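PDB 3RCN: beta-N-acetylhexosaminidase from Arthrobacter aurescens, which probably hydrolyses terminal non-reducing N-acetyl-D-hexosamine residues from N-acetyl-beta-D-hexosaminides, as a member of glycoside hydrolase family 20. Local coordinates for residues N280-E285 and L319-A324; F293-L298 and V348-L353; A361-D366 and G376-S381. All blocks are in the same frame, centred on the assembly; numbering follows the deposited sequence.

Interaction 1. Residues N280-E285 and L319-A324; sequences NETVLE and LTQWQA
Q321 reaches out from the short helix 320-323 and sets its amide against the backbone of V283. Its chain is fully extended, with CG anti to the backbone N (chi1 176°), which carries the carboxamide across to V283, OE1 to its N and NE2 to its O. Q321 OE1 accepts from V283 N at 2.9 Å in a nearly straight bond, the donor tilted moderately from the plane of the Q321 amide. V283 O in turn accepts a hydrogen bond from Q321 NE2 at 2.9 Å; it lies in the plane of the Q321 amide, whereas NE2 stands above the plane of the V283 carbonyl. The side chain of V283 runs past that of Q321 in the opposite direction, and its CG2 lies 3.7 Å from Q321 OE1.

One residue further along each segment, the W322 indole presents its edge to the loop, and NE1 donates in the ring plane to L284 O at 3.0 Å, nearly along the C=O axis. V283 CG2 approaches the same ring obliquely, 4.0 Å from W322 NE1. A water bridges the other end, donating to E281 O and accepting from Q321 N. With an alanine in place of Q321, V283 N and O would probably lose these partners and this part of the loop be freer to move. Before the bridged region, N280 OD1 accepts from T282 N in an Asx turn. The side chain of V283 is about 8 Å from that of E316, the predicted proton donor; the arrangement joins loop 280-285 to helix 320-323 near the probable active site of a TIM-barrel glycosidase.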
ATOM      1  N   ASN A 280       6.920 -30.926  -0.612  1.00 34.77           N
ATOM      2  CA  ASN A 280       6.057 -31.676  -1.501  1.00 38.34           C
ATOM      3  C   ASN A 280       6.785 -32.851  -2.169  1.00 48.84           C
ATOM      4  O   ASN A 280       7.835 -32.676  -2.793  1.00 46.93           O
ATOM      5  CB  ASN A 280       5.513 -30.739  -2.577  1.00 35.04           C
ATOM      6  CG  ASN A 280       4.185 -31.194  -3.112  1.00 36.88           C
ATOM      7  OD1 ASN A 280       3.768 -32.326  -2.884  1.00 45.55           O
ATOM      8  ND2 ASN A 280       3.504 -30.312  -3.822  1.00 32.70           N
ATOM      9  N   GLU A 281       6.225 -34.050  -2.048  1.00 47.10           N
ATOM     10  CA  GLU A 281       6.769 -35.186  -2.771  1.00 43.81           C
ATOM     11  C   GLU A 281       6.393 -35.101  -4.249  1.00 37.80           C
ATOM     12  O   GLU A 281       6.978 -35.776  -5.104  1.00 38.97           O
ATOM     13  CB  GLU A 281       6.285 -36.505  -2.164  1.00 55.28           C
ATOM     14  CG  GLU A 281       7.093 -36.974  -0.959  1.00 62.98           C
ATOM     15  CD  GLU A 281       6.729 -38.387  -0.508  1.00 73.37           C
ATOM     16  OE1 GLU A 281       5.938 -39.064  -1.205  1.00 73.28           O
ATOM     17  OE2 GLU A 281       7.242 -38.820   0.548  1.00 79.16           O
ATOM     18  N   THR A 282       5.415 -34.265  -4.560  1.00 41.98           N
ATOM     19  CA  THR A 282       5.014 -34.108  -5.948  1.00 38.25           C
ATOM     20  C   THR A 282       5.881 -33.064  -6.648  1.00 36.06           C
ATOM     21  O   THR A 282       5.880 -31.898  -6.287  1.00 41.15           O
ATOM     22  CB  THR A 282       3.529 -33.773  -6.034  1.00 31.91           C
ATOM     23  OG1 THR A 282       2.787 -34.915  -5.597  1.00 36.72           O
ATOM     24  CG2 THR A 282       3.121 -33.427  -7.460  1.00 31.26           C
ATOM     25  N   VAL A 283       6.619 -33.498  -7.662  1.00 37.14           N
ATOM     26  CA  VAL A 283       7.590 -32.629  -8.316  1.00 33.68           C
ATOM     27  C   VAL A 283       7.545 -32.779  -9.829  1.00 29.50           C
ATOM     28  O   VAL A 283       6.788 -33.590 -10.359  1.00 34.84           O
ATOM     29  CB  VAL A 283       9.009 -32.908  -7.791  1.00 32.17           C
ATOM     30  CG1 VAL A 283       9.056 -32.658  -6.305  1.00 32.67           C
ATOM     31  CG2 VAL A 283       9.418 -34.340  -8.070  1.00 28.76           C
ATOM     32  N   LEU A 284       8.352 -31.998 -10.532  1.00 26.17           N
ATOM     33  CA  LEU A 284       8.382 -32.098 -11.983  1.00 26.09           C
ATOM     34  C   LEU A 284       8.822 -33.484 -12.442  1.00 35.83           C
ATOM     35  O   LEU A 284       9.641 -34.151 -11.804  1.00 36.04           O
ATOM     36  CB  LEU A 284       9.322 -31.060 -12.583  1.00 30.22           C
ATOM     37  CG  LEU A 284       8.918 -29.595 -12.414  1.00 42.80           C
ATOM     38  CD1 LEU A 284       9.966 -28.707 -13.047  1.00 45.31           C
ATOM     39  CD2 LEU A 284       7.549 -29.316 -13.019  1.00 42.64           C
ATOM     40  N   GLU A 285       8.271 -33.906 -13.569  1.00 38.28           N
ATOM     41  CA  GLU A 285       8.798 -35.042 -14.266  1.00 39.72           C
ATOM     42  C   GLU A 285       9.819 -34.420 -15.200  1.00 44.52           C
ATOM     43  O   GLU A 285       9.457 -33.664 -16.094  1.00 47.06           O
ATOM     44  CB  GLU A 285       7.694 -35.725 -15.064  1.00 45.50           C
ATOM     45  CG  GLU A 285       8.206 -36.849 -15.955  1.00 64.87           C
ATOM     46  CD  GLU A 285       7.095 -37.585 -16.688  1.00 72.03           C
ATOM     47  OE1 GLU A 285       6.814 -38.750 -16.319  1.00 70.30           O
ATOM     48  OE2 GLU A 285       6.515 -37.002 -17.636  1.00 71.71           O
ATOM     49  N   LEU A 319      13.256 -37.828  -3.702  1.00 48.37           N
ATOM     50  CA  LEU A 319      13.514 -38.641  -4.887  1.00 48.02           C
ATOM     51  C   LEU A 319      12.452 -39.706  -5.080  1.00 51.81           C
ATOM     52  O   LEU A 319      12.491 -40.463  -6.049  1.00 53.20           O
ATOM     53  CB  LEU A 319      14.868 -39.315  -4.780  1.00 38.87           C
ATOM     54  CG  LEU A 319      16.072 -38.423  -4.519  1.00 40.99           C
ATOM     55  CD1 LEU A 319      17.267 -39.317  -4.267  1.00 44.44           C
ATOM     56  CD2 LEU A 319      16.332 -37.484  -5.679  1.00 43.41           C
ATOM     57  N   THR A 320      11.503 -39.756  -4.151  1.00 40.75           N
ATOM     58  CA  THR A 320      10.510 -40.812  -4.140  1.00 44.57           C
ATOM     59  C   THR A 320       9.826 -40.967  -5.486  1.00 39.70           C
ATOM     60  O   THR A 320       9.783 -42.061  -6.038  1.00 40.26           O
ATOM     61  CB  THR A 320       9.444 -40.536  -3.082  1.00 55.59           C
ATOM     62  OG1 THR A 320      10.091 -40.320  -1.824  1.00 62.87           O
ATOM     63  CG2 THR A 320       8.466 -41.711  -2.980  1.00 51.05           C
ATOM     64  N   GLN A 321       9.288 -39.867  -6.008  1.00 36.24           N
ATOM     65  CA  GLN A 321       8.604 -39.896  -7.292  1.00 32.60           C
ATOM     66  C   GLN A 321       9.528 -40.431  -8.393  1.00 36.62           C
ATOM     67  O   GLN A 321       9.141 -41.290  -9.183  1.00 43.83           O
ATOM     68  CB  GLN A 321       8.104 -38.501  -7.649  1.00 26.40           C
ATOM     69  CG  GLN A 321       7.441 -38.379  -9.026  1.00 33.63           C
ATOM     70  CD  GLN A 321       6.993 -36.944  -9.332  1.00 41.88           C
ATOM     71  OE1 GLN A 321       6.323 -36.292  -8.515  1.00 40.05           O
ATOM     72  NE2 GLN A 321       7.373 -36.444 -10.508  1.00 39.76           N
ATOM     73  N   TRP A 322      10.753 -39.927  -8.430  1.00 29.95           N
ATOM     74  CA  TRP A 322      11.676 -40.265  -9.501  1.00 39.41           C
ATOM     75  C   TRP A 322      12.122 -41.721  -9.430  1.00 38.70           C
ATOM     76  O   TRP A 322      12.273 -42.376 -10.451  1.00 35.63           O
ATOM     77  CB  TRP A 322      12.891 -39.350  -9.468  1.00 37.15           C
ATOM     78  CG  TRP A 322      12.630 -37.968  -9.953  1.00 34.99           C
ATOM     79  CD1 TRP A 322      11.513 -37.512 -10.594  1.00 35.90           C
ATOM     80  CD2 TRP A 322      13.517 -36.849  -9.838  1.00 35.89           C
ATOM     81  NE1 TRP A 322      11.657 -36.173 -10.887  1.00 34.25           N
ATOM     82  CE2 TRP A 322      12.881 -35.747 -10.435  1.00 31.92           C
ATOM     83  CE3 TRP A 322      14.802 -36.679  -9.303  1.00 39.49           C
ATOM     84  CZ2 TRP A 322      13.480 -34.494 -10.506  1.00 36.01           C
ATOM     85  CZ3 TRP A 322      15.395 -35.436  -9.372  1.00 39.60           C
ATOM     86  CH2 TRP A 322      14.733 -34.358  -9.967  1.00 42.50           C
ATOM     87  N   GLN A 323      12.323 -42.219  -8.218  1.00 40.61           N
ATOM     88  CA  GLN A 323      12.728 -43.599  -8.023  1.00 43.84           C
ATOM     89  C   GLN A 323      11.644 -44.574  -8.476  1.00 49.70           C
ATOM     90  O   GLN A 323      11.942 -45.691  -8.910  1.00 58.21           O
ATOM     91  CB  GLN A 323      13.076 -43.846  -6.559  1.00 38.11           C
ATOM     92  CG  GLN A 323      14.347 -43.168  -6.119  1.00 48.92           C
ATOM     93  CD  GLN A 323      14.511 -43.207  -4.619  1.00 62.74           C
ATOM     94  OE1 GLN A 323      13.639 -43.703  -3.905  1.00 69.60           O
ATOM     95  NE2 GLN A 323      15.628 -42.682  -4.128  1.00 65.02           N
ATOM     96  N   ALA A 324      10.389 -44.155  -8.370  1.00 36.30           N
ATOM     97  CA  ALA A 324       9.279 -45.020  -8.736  1.00 37.75           C
ATOM     98  C   ALA A 324       8.826 -44.790 -10.178  1.00 40.63           C
ATOM     99  O   ALA A 324       7.862 -45.394 -10.640  1.00 45.72           O
ATOM    100  CB  ALA A 324       8.105 -44.815  -7.762  1.00 31.43           C
TER
HETATM  101  O   HOH W   1       9.265 -37.353  -4.645  1.00 34.21           O

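Interaction 2. Residues F293-L298 and V348-L353; sequences FYRNVL and VGQLAL
L351 projects from helix 342-357 into the space between Y294 and L298, which lie one turn apart on helix 288-304. Its CD2 methyl does most of the touching, 4.0 Å from Y294 CB and 4.0 Å from L298 CD1. The L298 and L351 side chains cross at about a right angle, and CD1 of L351 also meets the CB of Y294. Only the root of the tyrosine is used here, since its ring leads away from helix 342-357.

At the partly exposed border, R295 and Q350 lie side by side and point the same way, the guanidinium and amide planes almost perpendicular. A water in the guanidinium plane links the helices, accepting from R295 NH2 at 3.1 Å and donating to Q350 O at 2.9 Å. The extended chain of R295 carries its guanidinium to this water, and the R295 side chain crosses that of L351 obliquely, CG 4.2 Å from L351 CD2.

Beyond this first shell, L298 and L351 both rest on L312 of strand 309-313, and L291 of helix 288-304 also touches L351. The axes of segments 293-298 and 348-353 approach to 10.4 Å, their N-to-C directions 37° apart. Helix 288-304 precedes strand 309-313 in the chain, and helix 342-357 comes later, after helices 320-323 and 326-335. Leucines of the two helices thus meet over L312, as in the outer helix layer of a TIM barrel.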
ATOM      1  N   PHE A 293       9.166 -26.393 -21.809  1.00 35.08           N
ATOM      2  CA  PHE A 293       8.217 -25.538 -21.131  1.00 37.78           C
ATOM      3  C   PHE A 293       8.961 -24.435 -20.393  1.00 39.58           C
ATOM      4  O   PHE A 293       8.662 -23.252 -20.551  1.00 37.03           O
ATOM      5  CB  PHE A 293       7.389 -26.366 -20.153  1.00 38.43           C
ATOM      6  CG  PHE A 293       6.261 -25.609 -19.528  1.00 44.10           C
ATOM      7  CD1 PHE A 293       6.458 -24.882 -18.361  1.00 46.99           C
ATOM      8  CD2 PHE A 293       4.999 -25.622 -20.102  1.00 39.54           C
ATOM      9  CE1 PHE A 293       5.416 -24.179 -17.781  1.00 37.16           C
ATOM     10  CE2 PHE A 293       3.955 -24.922 -19.522  1.00 33.96           C
ATOM     11  CZ  PHE A 293       4.168 -24.200 -18.362  1.00 32.90           C
ATOM     12  N   TYR A 294       9.952 -24.828 -19.604  1.00 33.38           N
ATOM     13  CA  TYR A 294      10.637 -23.881 -18.749  1.00 30.30           C
ATOM     14  C   TYR A 294      11.656 -23.007 -19.473  1.00 32.20           C
ATOM     15  O   TYR A 294      12.057 -21.979 -18.947  1.00 37.41           O
ATOM     16  CB  TYR A 294      11.267 -24.595 -17.567  1.00 26.13           C
ATOM     17  CG  TYR A 294      10.273 -24.862 -16.478  1.00 27.82           C
ATOM     18  CD1 TYR A 294       9.576 -26.058 -16.432  1.00 30.36           C
ATOM     19  CD2 TYR A 294      10.009 -23.905 -15.504  1.00 29.10           C
ATOM     20  CE1 TYR A 294       8.650 -26.305 -15.442  1.00 34.79           C
ATOM     21  CE2 TYR A 294       9.079 -24.139 -14.505  1.00 25.83           C
ATOM     22  CZ  TYR A 294       8.404 -25.341 -14.482  1.00 33.59           C
ATOM     23  OH  TYR A 294       7.486 -25.592 -13.497  1.00 32.62           O
ATOM     24  N   ARG A 295      12.065 -23.406 -20.670  1.00 26.92           N
ATOM     25  CA  ARG A 295      12.888 -22.537 -21.510  1.00 33.87           C
ATOM     26  C   ARG A 295      12.010 -21.427 -22.030  1.00 34.33           C
ATOM     27  O   ARG A 295      12.428 -20.270 -22.090  1.00 37.47           O
ATOM     28  CB  ARG A 295      13.477 -23.273 -22.714  1.00 35.52           C
ATOM     29  CG  ARG A 295      14.557 -24.267 -22.406  1.00 37.08           C
ATOM     30  CD  ARG A 295      15.172 -24.746 -23.715  1.00 36.97           C
ATOM     31  NE  ARG A 295      16.189 -25.750 -23.490  1.00 35.15           N
ATOM     32  CZ  ARG A 295      16.005 -27.039 -23.733  1.00 45.19           C
ATOM     33  NH1 ARG A 295      14.836 -27.434 -24.234  1.00 37.28           N
ATOM     34  NH2 ARG A 295      16.987 -27.918 -23.492  1.00 42.05           N
ATOM     35  N   ASN A 296      10.787 -21.791 -22.410  1.00 30.79           N
ATOM     36  CA  ASN A 296       9.800 -20.798 -22.827  1.00 36.18           C
ATOM     37  C   ASN A 296       9.433 -19.816 -21.701  1.00 39.68           C
ATOM     38  O   ASN A 296       9.274 -18.620 -21.940  1.00 41.33           O
ATOM     39  CB  ASN A 296       8.562 -21.478 -23.408  1.00 34.44           C
ATOM     40  CG  ASN A 296       8.836 -22.105 -24.765  1.00 40.02           C
ATOM     41  OD1 ASN A 296       9.670 -21.615 -25.523  1.00 35.44           O
ATOM     42  ND2 ASN A 296       8.141 -23.192 -25.073  1.00 45.68           N
ATOM     43  N   VAL A 297       9.323 -20.321 -20.476  1.00 33.94           N
ATOM     44  CA  VAL A 297       9.082 -19.459 -19.334  1.00 33.77           C
ATOM     45  C   VAL A 297      10.279 -18.542 -19.136  1.00 35.75           C
ATOM     46  O   VAL A 297      10.121 -17.335 -18.937  1.00 30.35           O
ATOM     47  CB  VAL A 297       8.832 -20.272 -18.047  1.00 32.60           C
ATOM     48  CG1 VAL A 297       9.011 -19.402 -16.827  1.00 28.38           C
ATOM     49  CG2 VAL A 297       7.449 -20.900 -18.065  1.00 25.27           C
ATOM     50  N   LEU A 298      11.483 -19.097 -19.214  1.00 30.91           N
ATOM     51  CA  LEU A 298      12.657 -18.282 -18.916  1.00 33.02           C
ATOM     52  C   LEU A 298      12.939 -17.263 -20.017  1.00 37.46           C
ATOM     53  O   LEU A 298      13.673 -16.301 -19.798  1.00 40.02           O
ATOM     54  CB  LEU A 298      13.888 -19.142 -18.656  1.00 33.04           C
ATOM     55  CG  LEU A 298      13.920 -19.955 -17.365  1.00 32.12           C
ATOM     56  CD1 LEU A 298      15.095 -20.927 -17.421  1.00 34.41           C
ATOM     57  CD2 LEU A 298      14.002 -19.070 -16.134  1.00 31.92           C
ATOM     58  N   VAL A 348      18.490 -28.783 -13.876  1.00 36.43           N
ATOM     59  CA  VAL A 348      18.862 -27.423 -13.544  1.00 36.05           C
ATOM     60  C   VAL A 348      19.992 -26.935 -14.456  1.00 35.56           C
ATOM     61  O   VAL A 348      19.996 -25.778 -14.890  1.00 33.74           O
ATOM     62  CB  VAL A 348      19.258 -27.336 -12.055  1.00 36.07           C
ATOM     63  CG1 VAL A 348      19.871 -25.997 -11.724  1.00 22.78           C
ATOM     64  CG2 VAL A 348      18.039 -27.631 -11.165  1.00 36.54           C
ATOM     65  N   GLY A 349      20.934 -27.827 -14.759  1.00 36.16           N
ATOM     66  CA  GLY A 349      22.065 -27.494 -15.614  1.00 25.34           C
ATOM     67  C   GLY A 349      21.632 -27.135 -17.018  1.00 32.10           C
ATOM     68  O   GLY A 349      22.133 -26.171 -17.586  1.00 37.48           O
ATOM     69  N   GLN A 350      20.702 -27.907 -17.579  1.00 38.02           N
ATOM     70  CA  GLN A 350      20.140 -27.599 -18.895  1.00 40.45           C
ATOM     71  C   GLN A 350      19.494 -26.214 -18.908  1.00 38.84           C
ATOM     72  O   GLN A 350      19.684 -25.427 -19.840  1.00 33.78           O
ATOM     73  CB  GLN A 350      19.114 -28.647 -19.331  1.00 32.35           C
ATOM     74  CG  GLN A 350      19.677 -30.039 -19.588  1.00 39.61           C
ATOM     75  CD  GLN A 350      20.725 -30.083 -20.690  1.00 42.25           C
ATOM     76  OE1 GLN A 350      21.917 -30.251 -20.411  1.00 37.70           O
ATOM     77  NE2 GLN A 350      20.289 -29.942 -21.948  1.00 39.61           N
ATOM     78  N   LEU A 351      18.729 -25.907 -17.871  1.00 34.64           N
ATOM     79  CA  LEU A 351      18.165 -24.573 -17.778  1.00 33.85           C
ATOM     80  C   LEU A 351      19.256 -23.520 -17.569  1.00 34.08           C
ATOM     81  O   LEU A 351      19.222 -22.457 -18.191  1.00 31.88           O
ATOM     82  CB  LEU A 351      17.096 -24.514 -16.696  1.00 37.95           C
ATOM     83  CG  LEU A 351      15.851 -25.344 -17.020  1.00 37.33           C
ATOM     84  CD1 LEU A 351      14.893 -25.309 -15.853  1.00 34.61           C
ATOM     85  CD2 LEU A 351      15.178 -24.875 -18.317  1.00 29.59           C
ATOM     86  N   ALA A 352      20.236 -23.823 -16.720  1.00 34.02           N
ATOM     87  CA  ALA A 352      21.363 -22.906 -16.522  1.00 33.66           C
ATOM     88  C   ALA A 352      22.066 -22.602 -17.839  1.00 32.98           C
ATOM     89  O   ALA A 352      22.507 -21.470 -18.073  1.00 29.00           O
ATOM     90  CB  ALA A 352      22.353 -23.448 -15.492  1.00 22.16           C
ATOM     91  N   LEU A 353      22.162 -23.620 -18.693  1.00 35.58           N
ATOM     92  CA  LEU A 353      22.747 -23.474 -20.023  1.00 35.68           C
ATOM     93  C   LEU A 353      21.893 -22.520 -20.865  1.00 41.57           C
ATOM     94  O   LEU A 353      22.418 -21.686 -21.598  1.00 43.61           O
ATOM     95  CB  LEU A 353      22.835 -24.837 -20.718  1.00 29.29           C
ATOM     96  CG  LEU A 353      24.202 -25.426 -21.069  1.00 42.00           C
ATOM     97  CD1 LEU A 353      25.226 -25.150 -19.987  1.00 47.52           C
ATOM     98  CD2 LEU A 353      24.079 -26.927 -21.314  1.00 37.99           C
TER
HETATM   99  O   HOH W   2      19.230 -25.910 -22.655  1.00 41.44           O

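Interaction 3. Residues A361-D366 and G376-S381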
ATOM      1  N   ALA A 361      23.862 -15.401 -15.554  1.00 30.05           N
ATOM      2  CA  ALA A 361      24.322 -16.369 -14.571  1.00 31.07           C
ATOM      3  C   ALA A 361      23.112 -16.962 -13.853  1.00 39.63           C
ATOM      4  O   ALA A 361      22.040 -16.372 -13.852  1.00 40.03           O
ATOM      5  CB  ALA A 361      25.251 -15.703 -13.587  1.00 24.66           C
ATOM      6  N   THR A 362      23.281 -18.132 -13.249  1.00 47.34           N
ATOM      7  CA  THR A 362      22.198 -18.794 -12.521  1.00 37.66           C
ATOM      8  C   THR A 362      22.386 -18.674 -11.017  1.00 39.42           C
ATOM      9  O   THR A 362      23.510 -18.626 -10.512  1.00 37.01           O
ATOM     10  CB  THR A 362      22.102 -20.290 -12.884  1.00 34.76           C
ATOM     11  OG1 THR A 362      21.576 -20.425 -14.204  1.00 44.47           O
ATOM     12  CG2 THR A 362      21.188 -21.036 -11.927  1.00 31.79           C
ATOM     13  N   SER A 363      21.276 -18.605 -10.300  1.00 38.84           N
ATOM     14  CA  SER A 363      21.324 -18.593  -8.853  1.00 37.21           C
ATOM     15  C   SER A 363      20.575 -19.825  -8.324  1.00 38.46           C
ATOM     16  O   SER A 363      19.507 -20.169  -8.834  1.00 34.73           O
ATOM     17  CB  SER A 363      20.706 -17.294  -8.341  1.00 43.41           C
ATOM     18  OG  SER A 363      20.730 -17.242  -6.930  1.00 55.65           O
ATOM     19  N   VAL A 364      21.146 -20.500  -7.326  1.00 25.85           N
ATOM     20  CA  VAL A 364      20.514 -21.681  -6.738  1.00 32.75           C
ATOM     21  C   VAL A 364      20.734 -21.746  -5.229  1.00 34.32           C
ATOM     22  O   VAL A 364      21.589 -21.048  -4.688  1.00 34.69           O
ATOM     23  CB  VAL A 364      21.060 -22.990  -7.360  1.00 37.62           C
ATOM     24  CG1 VAL A 364      20.897 -22.980  -8.865  1.00 39.24           C
ATOM     25  CG2 VAL A 364      22.522 -23.183  -6.996  1.00 33.79           C
ATOM     26  N   TRP A 365      19.973 -22.596  -4.552  1.00 42.20           N
ATOM     27  CA  TRP A 365      20.135 -22.767  -3.107  1.00 54.41           C
ATOM     28  C   TRP A 365      21.254 -23.735  -2.692  1.00 58.66           C
ATOM     29  O   TRP A 365      21.641 -23.765  -1.526  1.00 59.02           O
ATOM     30  CB  TRP A 365      18.810 -23.181  -2.455  1.00 53.90           C
ATOM     31  CG  TRP A 365      17.741 -22.148  -2.588  1.00 50.38           C
ATOM     32  CD1 TRP A 365      16.638 -22.201  -3.387  1.00 52.85           C
ATOM     33  CD2 TRP A 365      17.686 -20.891  -1.919  1.00 54.23           C
ATOM     34  NE1 TRP A 365      15.894 -21.051  -3.255  1.00 44.42           N
ATOM     35  CE2 TRP A 365      16.520 -20.233  -2.352  1.00 50.70           C
ATOM     36  CE3 TRP A 365      18.509 -20.257  -0.985  1.00 55.64           C
ATOM     37  CZ2 TRP A 365      16.161 -18.983  -1.890  1.00 53.01           C
ATOM     38  CZ3 TRP A 365      18.151 -19.022  -0.533  1.00 50.89           C
ATOM     39  CH2 TRP A 365      16.990 -18.393  -0.982  1.00 55.67           C
ATOM     40  N   ASP A 366      21.791 -24.505  -3.635  1.00 66.23           N
ATOM     41  CA  ASP A 366      22.780 -25.525  -3.280  1.00 81.61           C
ATOM     42  C   ASP A 366      23.332 -26.298  -4.487  1.00 92.65           C
ATOM     43  O   ASP A 366      22.749 -26.248  -5.566  1.00104.17           O
ATOM     44  CB  ASP A 366      22.156 -26.501  -2.287  1.00 83.24           C
ATOM     45  CG  ASP A 366      22.986 -26.665  -1.044  1.00 88.02           C
ATOM     46  OD1 ASP A 366      24.216 -26.432  -1.101  1.00 88.86           O
ATOM     47  OD2 ASP A 366      22.401 -27.034  -0.009  1.00 91.64           O
ATOM     48  N   GLY A 376      29.377 -18.112 -13.766  1.00 98.71           N
ATOM     49  CA  GLY A 376      28.827 -17.094 -12.898  1.00 85.81           C
ATOM     50  C   GLY A 376      27.803 -17.615 -11.914  1.00 76.55           C
ATOM     51  O   GLY A 376      27.070 -16.824 -11.317  1.00 79.64           O
ATOM     52  N   ALA A 377      27.737 -18.933 -11.736  1.00 57.30           N
ATOM     53  CA  ALA A 377      26.760 -19.497 -10.807  1.00 43.50           C
ATOM     54  C   ALA A 377      26.917 -18.936  -9.401  1.00 44.01           C
ATOM     55  O   ALA A 377      28.017 -18.887  -8.843  1.00 50.09           O
ATOM     56  CB  ALA A 377      26.813 -20.998 -10.785  1.00 35.97           C
ATOM     57  N   LEU A 378      25.791 -18.503  -8.850  1.00 36.08           N
ATOM     58  CA  LEU A 378      25.711 -17.961  -7.512  1.00 33.43           C
ATOM     59  C   LEU A 378      24.993 -18.960  -6.617  1.00 36.57           C
ATOM     60  O   LEU A 378      23.895 -19.433  -6.946  1.00 35.49           O
ATOM     61  CB  LEU A 378      24.915 -16.658  -7.546  1.00 40.42           C
ATOM     62  CG  LEU A 378      24.572 -16.024  -6.205  1.00 38.71           C
ATOM     63  CD1 LEU A 378      25.857 -15.749  -5.453  1.00 48.04           C
ATOM     64  CD2 LEU A 378      23.810 -14.746  -6.443  1.00 29.02           C
ATOM     65  N   VAL A 379      25.614 -19.284  -5.488  1.00 30.28           N
ATOM     66  CA  VAL A 379      24.968 -20.119  -4.498  1.00 37.47           C
ATOM     67  C   VAL A 379      24.457 -19.304  -3.315  1.00 43.15           C
ATOM     68  O   VAL A 379      25.191 -18.516  -2.736  1.00 49.96           O
ATOM     69  CB  VAL A 379      25.911 -21.204  -3.984  1.00 41.99           C
ATOM     70  CG1 VAL A 379      25.166 -22.143  -3.031  1.00 45.90           C
ATOM     71  CG2 VAL A 379      26.475 -21.973  -5.147  1.00 51.74           C
ATOM     72  N   ALA A 380      23.200 -19.514  -2.945  1.00 47.19           N
ATOM     73  CA  ALA A 380      22.683 -18.912  -1.723  1.00 46.85           C
ATOM     74  C   ALA A 380      22.700 -19.978  -0.637  1.00 48.64           C
ATOM     75  O   ALA A 380      21.870 -20.894  -0.625  1.00 51.56           O
ATOM     76  CB  ALA A 380      21.266 -18.404  -1.942  1.00 38.15           C
ATOM     77  N   SER A 381      23.621 -19.823   0.304  1.00 42.19           N
ATOM     78  CA  SER A 381      23.887 -20.868   1.275  1.00 38.96           C
ATOM     79  C   SER A 381      23.094 -20.685   2.561  1.00 42.94           C
ATOM     80  O   SER A 381      23.374 -19.775   3.349  1.00 41.98           O
ATOM     81  CB  SER A 381      25.374 -20.885   1.622  1.00 35.19           C
ATOM     82  OG  SER A 381      25.614 -21.865   2.616  1.00 45.89           O
TER
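Strands 361-364 and 378-381 run parallel, 4.9 Å apart at their axes and inclined by 15°, with S363 paired to L378 and V364 to V379. Three backbone hydrogen bonds join them: L378 N to T362 O at 2.8 Å, V364 N to L378 O at 3.0 Å, and A380 N to V364 O at 2.8 Å. V364 thus turns both its N-H and its carbonyl to the neighbouring strand, gripping L378 and A380 on either side of V379. The backbone of A361, S363 and W365 bonds in the other direction, to strand 309-313 and its flanking residues, which places 361-364 inside the sheet.

S363 and L378 share one face. A chi1 of 180°, with OG anti to the backbone N, sets the serine hydroxyl beside L378 CD2 at 4.0 Å, and L378 also packs on W309, L450 and V399. V364 and V379 share the other face. Just past the end of strand 361-364, the benzene side of the W365 indole swings over to A380, with CE3 3.5 Å from A380 CB, and A380 O lies at the ring edge near its plane. The pyrrole side is held elsewhere: W365 NE1 bonds to E243 OE2, and the ring meets that of H173. D366, though poorly ordered, is placed in a salt bridge with R383.

Parallel strands of this kind make up the barrel wall. The apolar contact with A380 and the hydrogen bond to E243 engage different parts of the indole and are likely to limit how it can turn; with its side chain about 7 Å from that of E316, the predicted proton donor, W365 probably helps to shape the sugar-binding pocket, as tryptophans do in relatives of family 20.

All three interactions belong to the TIM-barrel catalytic domain. Along the chain, interactions 1 and 2 interleave, whereas interaction 3 comes after both have closed. Interactions 1 and 2 have centres 19 Å apart and touch where L284 CD1 packs 3.6 Å from Y294 CE1. Interactions 2 and 3 are 15 Å apart at their centres; helix 342-357 leads directly into strand 361-364 and lies against it, A352 on T362 and V348 on V364. Interactions 1 and 3, about 12 Å apart at their nearest atoms, do not touch, but both lie near E316. Interaction 2, away from that residue, touches both and so joins the loop region to the barrel wall through the helix layer.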